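Local atomic coordinates of RIM-binding protein, isoform F (Drosophila melanogaster, PDB entry 4Z8A), a protein that uses its third SH3 domain to bind a peptide derived from the Cacophony channel, and probably acts as a scaffold at the synaptic active zone. Residues Y19-Q24 and Q34-F39. Numbering follows the deposited sequence. Where two conformers were deposited one is given.
Sequences YDYDPQ and QVELCF
Tyr21 meets Glu36, Leu37 and Phe39 with its ring, its CB and its backbone at once. Its hydroxyl donates to Glu36 OE1 over 2.6 Å, arriving on the syn side of the carboxylate but 31° out of its plane; ring and carboxylate are turned only modestly from each other. Glu36 reaches this point with an extended chain beyond CG, and OE1 also lies at the edge of the tyrosine ring. The carbonyl of Leu37 approaches the same ring near its plane, with Tyr21 CD2 3.5 Å from Leu37 O. At the root of the side chain, Tyr21 CB sits over one face of the Phe39 ring, 3.7 Å from its centroid, a CH-pi contact. With CG placed between backbone N and carbonyl carbon (chi1 53°), Phe39 brings its ring against Tyr21 CB, while the two rings themselves meet obliquely, planes 31° apart. Their backbones form one antiparallel hydrogen-bonded pair: Tyr21 N to Phe39 O at 2.8 Å, nearly straight, and Phe39 N to Tyr21 O at 3.0 Å. Farther along, Pro23 CG packs on Glu36 CB at 3.8 Å, the two side chains running past each other in opposite senses, while Asp22 OD1 caps the 23-26 helix through Gln24 N. Ser27 and Asn29 also bind the Glu36 carboxylate, whose OE2 forms a salt bridge to a basic side chain of the bound peptide; Tyr19 and Tyr21 pack on apolar peptide side chains. Aromatic residues of the ALYDY stretch set beside an acidic RT-loop residue are the hallmark of the SH3 ligand-binding groove, and the Tyr21-Phe39 backbone pair joins the two arms of the RT loop.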
ATOM      1  N   TYR A  19       6.233  -8.401   2.319  1.00 14.61           N
ATOM      2  CA  TYR A  19       7.076  -8.752   1.182  1.00 12.32           C
ATOM      3  C   TYR A  19       7.844  -7.523   0.725  1.00 11.61           C
ATOM      4  O   TYR A  19       7.329  -6.403   0.851  1.00 13.29           O
ATOM      5  CB  TYR A  19       6.224  -9.277   0.012  1.00 13.68           C
ATOM      6  CG  TYR A  19       5.408 -10.481   0.401  1.00  9.68           C
ATOM      7  CD1 TYR A  19       5.950 -11.766   0.328  1.00  9.82           C
ATOM      8  CD2 TYR A  19       4.114 -10.341   0.879  1.00 12.27           C
ATOM      9  CE1 TYR A  19       5.197 -12.902   0.718  1.00 10.65           C
ATOM     10  CE2 TYR A  19       3.368 -11.461   1.270  1.00 12.12           C
ATOM     11  CZ  TYR A  19       3.913 -12.728   1.176  1.00 14.48           C
ATOM     12  OH  TYR A  19       3.143 -13.808   1.571  1.00 14.97           O
ATOM     13  N   ASP A  20       9.040  -7.732   0.173  1.00 10.08           N
ATOM     14  CA  ASP A  20       9.818  -6.606  -0.371  1.00 11.98           C
ATOM     15  C   ASP A  20       9.109  -6.043  -1.579  1.00 13.85           C
ATOM     16  O   ASP A  20       8.582  -6.819  -2.383  1.00 12.43           O
ATOM     17  CB  ASP A  20      11.208  -7.041  -0.790  1.00 14.39           C
ATOM     18  CG  ASP A  20      12.060  -7.489   0.369  1.00 18.75           C
ATOM     19  OD1 ASP A  20      11.673  -7.287   1.535  1.00 16.24           O
ATOM     20  OD2 ASP A  20      13.130  -8.060   0.105  1.00 20.11           O
ATOM     21  N   TYR A  21       9.125  -4.713  -1.743  1.00 12.93           N
ATOM     22  CA  TYR A  21       8.596  -4.096  -2.957  1.00 10.35           C
ATOM     23  C   TYR A  21       9.481  -2.986  -3.504  1.00 14.08           C
ATOM     24  O   TYR A  21       9.641  -1.947  -2.877  1.00 15.38           O
ATOM     25  CB  TYR A  21       7.201  -3.521  -2.714  1.00 12.77           C
ATOM     26  CG  TYR A  21       6.476  -3.055  -3.963  1.00 10.89           C
ATOM     27  CD1 TYR A  21       6.019  -3.977  -4.906  1.00 11.35           C
ATOM     28  CD2 TYR A  21       6.183  -1.709  -4.166  1.00 12.72           C
ATOM     29  CE1 TYR A  21       5.332  -3.573  -6.040  1.00 13.62           C
ATOM     30  CE2 TYR A  21       5.471  -1.291  -5.299  1.00 12.52           C
ATOM     31  CZ  TYR A  21       5.060  -2.228  -6.230  1.00 12.01           C
ATOM     32  OH  TYR A  21       4.366  -1.855  -7.340  1.00 13.49           O
ATOM     33  N   ASP A  22      10.037  -3.233  -4.685  1.00 11.83           N
ATOM     34  CA  ASP A  22      10.720  -2.210  -5.469  1.00 13.92           C
ATOM     35  C   ASP A  22       9.934  -2.035  -6.758  1.00 11.16           C
ATOM     36  O   ASP A  22       9.874  -2.944  -7.581  1.00 14.38           O
ATOM     37  CB  ASP A  22      12.164  -2.626  -5.741  1.00 19.24           C
ATOM     38  CG  ASP A  22      12.964  -1.549  -6.462  1.00 25.74           C
ATOM     39  OD1 ASP A  22      12.365  -0.555  -6.926  1.00 26.65           O
ATOM     40  OD2 ASP A  22      14.196  -1.700  -6.557  1.00 26.17           O
ATOM     41  N   PRO A  23       9.301  -0.877  -6.926  1.00 13.69           N
ATOM     42  CA  PRO A  23       8.429  -0.649  -8.079  1.00 16.59           C
ATOM     43  C   PRO A  23       9.149  -0.925  -9.392  1.00 14.32           C
ATOM     44  O   PRO A  23       8.508  -1.397 -10.317  1.00 15.07           O
ATOM     45  CB  PRO A  23       8.050   0.831  -7.954  1.00 13.93           C
ATOM     46  CG  PRO A  23       8.250   1.149  -6.493  1.00 19.08           C
ATOM     47  CD  PRO A  23       9.342   0.276  -6.007  1.00 19.99           C
ATOM     48  N   GLN A  24      10.455  -0.663  -9.482  1.00 17.88           N
ATOM     49  CA  GLN A  24      11.192  -0.907 -10.732  0.63 22.58           C
ATOM     50  C   GLN A  24      11.296  -2.382 -11.057  1.00 21.36           C
ATOM     51  O   GLN A  24      11.445  -2.774 -12.219  1.00 20.96           O
ATOM     52  CB  GLN A  24      12.599  -0.323 -10.664  0.63 25.34           C
ATOM     53  CG  GLN A  24      12.636   1.160 -10.716  0.63 19.97           C
ATOM     54  CD  GLN A  24      14.002   1.699 -11.091  0.63 31.16           C
ATOM     55  OE1 GLN A  24      14.585   1.312 -12.106  0.63 26.31           O
ATOM     56  NE2 GLN A  24      14.521   2.604 -10.270  0.63 27.43           N
ATOM     57  N   GLN A  34       7.667   7.266 -10.403  1.00 11.08           N
ATOM     58  CA  GLN A  34       7.264   8.564  -9.888  1.00 11.06           C
ATOM     59  C   GLN A  34       6.376   8.488  -8.646  1.00 14.64           C
ATOM     60  O   GLN A  34       6.517   9.301  -7.729  1.00 14.71           O
ATOM     61  CB  GLN A  34       6.529   9.359 -10.970  1.00 15.03           C
ATOM     62  CG  GLN A  34       7.446   9.899 -12.056  1.00 11.25           C
ATOM     63  CD  GLN A  34       7.596   8.973 -13.232  1.00 14.54           C
ATOM     64  OE1 GLN A  34       7.213   7.786 -13.182  1.00 11.62           O
ATOM     65  NE2 GLN A  34       8.189   9.493 -14.305  1.00 11.33           N
ATOM     66  N   VAL A  35       5.447   7.538  -8.602  1.00 11.99           N
ATOM     67  CA  VAL A  35       4.383   7.680  -7.619  1.00 12.30           C
ATOM     68  C   VAL A  35       4.305   6.591  -6.546  1.00 12.79           C
ATOM     69  O   VAL A  35       3.574   6.779  -5.573  1.00 10.16           O
ATOM     70  CB  VAL A  35       2.990   7.781  -8.312  1.00 16.46           C
ATOM     71  CG1 VAL A  35       2.979   8.906  -9.398  1.00 15.98           C
ATOM     72  CG2 VAL A  35       2.573   6.452  -8.888  1.00 13.75           C
ATOM     73  N   GLU A  36       5.070   5.507  -6.701  1.00  8.14           N
ATOM     74  CA  GLU A  36       5.022   4.381  -5.748  1.00 10.11           C
ATOM     75  C   GLU A  36       6.214   4.380  -4.785  1.00 16.06           C
ATOM     76  O   GLU A  36       7.295   4.886  -5.090  1.00 15.94           O
ATOM     77  CB  GLU A  36       4.932   3.041  -6.505  1.00 10.32           C
ATOM     78  CG  GLU A  36       3.665   2.946  -7.328  1.00 11.98           C
ATOM     79  CD  GLU A  36       3.539   1.656  -8.134  1.00 12.57           C
ATOM     80  OE1 GLU A  36       4.334   0.728  -7.913  1.00 11.97           O
ATOM     81  OE2 GLU A  36       2.658   1.618  -9.011  1.00 11.04           O
ATOM     82  N   LEU A  37       5.977   3.834  -3.600  1.00 11.02           N
ATOM     83  CA  LEU A  37       6.954   3.793  -2.526  1.00 15.74           C
ATOM     84  C   LEU A  37       7.687   2.444  -2.505  1.00 18.22           C
ATOM     85  O   LEU A  37       7.071   1.395  -2.732  1.00 22.68           O
ATOM     86  CB  LEU A  37       6.229   4.055  -1.198  1.00 15.88           C
ATOM     87  CG  LEU A  37       6.947   4.334   0.113  1.00 26.60           C
ATOM     88  CD1 LEU A  37       7.841   5.535  -0.034  1.00 26.13           C
ATOM     89  CD2 LEU A  37       5.893   4.597   1.186  1.00 20.20           C
ATOM     90  N   CYS A  38       9.003   2.490  -2.284  1.00 15.22           N
ATOM     91  CA  CYS A  38       9.809   1.291  -2.093  0.53 14.47           C
ATOM     92  C   CYS A  38       9.815   0.866  -0.613  1.00 13.36           C
ATOM     93  O   CYS A  38       9.871   1.713   0.263  1.00 16.09           O
ATOM     94  CB  CYS A  38      11.234   1.570  -2.577  0.53 20.70           C
ATOM     95  SG  CYS A  38      12.321   0.159  -2.659  0.53 27.22           S
ATOM     96  N   PHE A  39       9.771  -0.440  -0.332  1.00 11.55           N
ATOM     97  CA  PHE A  39       9.869  -0.876   1.064  1.00 10.16           C
ATOM     98  C   PHE A  39      10.329  -2.323   1.183  1.00 12.95           C
ATOM     99  O   PHE A  39      10.382  -3.047   0.187  1.00 13.25           O
ATOM    100  CB  PHE A  39       8.528  -0.692   1.799  1.00 12.79           C
ATOM    101  CG  PHE A  39       7.346  -1.340   1.108  1.00 10.79           C
ATOM    102  CD1 PHE A  39       7.038  -2.666   1.330  1.00 10.95           C
ATOM    103  CD2 PHE A  39       6.555  -0.611   0.230  1.00 10.01           C
ATOM    104  CE1 PHE A  39       5.959  -3.250   0.710  1.00 13.43           C
ATOM    105  CE2 PHE A  39       5.484  -1.177  -0.385  1.00 13.65           C
ATOM    106  CZ  PHE A  39       5.181  -2.514  -0.148  1.00 13.09           C
TER